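Local coordinates for protein taurine dioxygenase (Burkholderia ambifaria, PDB 5VN6) that probably acts as an iron- and 2-oxoglutarate-dependent dioxygenase that hydroxylates taurine, releasing sulfite, and here carries magnesium at its metal site, at residues L140-N144 with P243-V247. Sequence-based numbering, arbitrary orientation. Where two conformers were deposited one is given.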
# COMPACT_ATOMS: atom_id res chain seq x y z
N LEU A 140 9.75 -11.81 -3.35
CA LEU A 140 9.68 -11.77 -1.90
C LEU A 140 8.34 -12.30 -1.38
O LEU A 140 8.28 -12.99 -0.35
CB LEU A 140 9.91 -10.33 -1.44
CG LEU A 140 10.34 -10.05 -0.03
CD1 LEU A 140 11.60 -10.89 0.27
CD2 LEU A 140 10.61 -8.55 0.09
N ALA A 141 7.24 -11.99 -2.08
CA ALA A 141 5.95 -12.50 -1.62
C ALA A 141 5.93 -14.03 -1.61
O ALA A 141 5.38 -14.64 -0.68
CB ALA A 141 4.82 -11.97 -2.51
N TYR A 142 6.54 -14.66 -2.62
CA TYR A 142 6.65 -16.11 -2.61
C TYR A 142 7.60 -16.57 -1.51
O TYR A 142 7.27 -17.47 -0.72
CB TYR A 142 7.17 -16.65 -3.95
CG TYR A 142 7.39 -18.16 -3.81
CD1 TYR A 142 6.31 -19.04 -3.92
CD2 TYR A 142 8.62 -18.67 -3.46
CE1 TYR A 142 6.47 -20.40 -3.73
CE2 TYR A 142 8.81 -20.06 -3.27
CZ TYR A 142 7.73 -20.91 -3.41
OH TYR A 142 7.87 -22.27 -3.22
N GLU A 143 8.80 -15.99 -1.47
CA GLU A 143 9.83 -16.49 -0.56
C GLU A 143 9.36 -16.50 0.89
O GLU A 143 9.70 -17.41 1.65
CB GLU A 143 11.11 -15.66 -0.71
CG GLU A 143 12.23 -16.06 0.24
CD GLU A 143 12.69 -17.50 0.07
OE1 GLU A 143 13.23 -18.07 1.04
OE2 GLU A 143 12.51 -18.07 -1.03
N ASN A 144 8.54 -15.52 1.28
CA ASN A 144 8.10 -15.39 2.67
C ASN A 144 6.82 -16.17 3.00
O ASN A 144 6.42 -16.17 4.17
CB ASN A 144 7.89 -13.92 3.03
CG ASN A 144 9.17 -13.14 3.01
OD1 ASN A 144 10.24 -13.71 3.15
ND2 ASN A 144 9.08 -11.83 2.86
N PRO A 243 2.64 -4.00 2.69
CA PRO A 243 3.54 -2.86 2.44
C PRO A 243 5.02 -3.22 2.43
O PRO A 243 5.79 -2.54 1.73
CB PRO A 243 3.20 -1.89 3.58
CG PRO A 243 1.75 -2.22 3.90
CD PRO A 243 1.68 -3.72 3.77
N GLU A 244 5.42 -4.27 3.16
CA GLU A 244 6.82 -4.70 3.16
C GLU A 244 7.35 -5.01 1.76
O GLU A 244 8.55 -4.94 1.53
CB GLU A 244 6.99 -5.94 4.04
CG GLU A 244 7.27 -5.61 5.51
CD GLU A 244 6.01 -5.21 6.27
OE1 GLU A 244 4.90 -5.31 5.69
OE2 GLU A 244 6.14 -4.80 7.45
N TYR A 245 6.47 -5.37 0.83
CA TYR A 245 6.90 -5.78 -0.51
C TYR A 245 6.79 -4.65 -1.52
O TYR A 245 7.02 -4.88 -2.72
CB TYR A 245 6.05 -6.96 -1.00
CG TYR A 245 5.98 -8.13 -0.06
CD1 TYR A 245 7.02 -8.39 0.84
CD2 TYR A 245 4.87 -8.98 -0.07
CE1 TYR A 245 6.95 -9.49 1.73
CE2 TYR A 245 4.79 -10.06 0.78
CZ TYR A 245 5.84 -10.32 1.68
OH TYR A 245 5.75 -11.40 2.52
N GLN A 246 6.43 -3.45 -1.08
CA GLN A 246 5.93 -2.41 -1.97
C GLN A 246 6.90 -1.23 -2.06
O GLN A 246 7.68 -0.95 -1.15
CB GLN A 246 4.56 -1.89 -1.50
CG GLN A 246 3.43 -2.90 -1.64
CD GLN A 246 2.14 -2.38 -1.01
OE1 GLN A 246 2.13 -1.31 -0.43
NE2 GLN A 246 1.08 -3.17 -1.08
N VAL A 247 6.79 -0.52 -3.18
CA VAL A 247 7.37 0.80 -3.33
C VAL A 247 6.32 1.68 -3.99
O VAL A 247 5.49 1.20 -4.76
CB VAL A 247 8.69 0.78 -4.15
CG1 VAL A 247 8.49 0.24 -5.61
CG2 VAL A 247 9.32 2.15 -4.18
O HOH W 1 4.24 -13.47 1.56
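The aromatic ring of Y245 lies with one face over the first turn of helix 138-143, overlapping the backbone between L140 and A141. The A141 CA sits 4.1 Å from the ring centroid, 29° off the ring normal, a CH-pi contact made by the main chain itself. Two side chains widen this seat along the two long sides of the ring: the A141 methyl CB reaches Y245 CE2 at 3.8 Å, while L140, whose CG stands anti to its own backbone N (chi1 -160°), brings CD2 to 3.7 Å from Y245 CD1. Toward the phenol end, N144 runs past the tyrosine in the opposite direction, its CB 3.3 Å from Y245 OH; its amide plane is tilted 39° from the ring, and ND2 approaches obliquely to 3.4 Å from Y245 CE1. Y245 OH donates to a water at 2.7 Å, which in turn donates to the A141 O at 2.8 Å, so the water links the buried hydroxyl to the helix carbonyl. On the 3-10 turn, E244 faces the second subunit, where Y267 and M270 of that subunit bind its carboxylate. Packing of an aromatic face on a helix backbone here joins helix 138-143, which directly follows strand 133-137, to the turn leading into the neighbouring antiparallel strand 246-249, within the cupin-type beta fold of the TauD/TfdA dioxygenases.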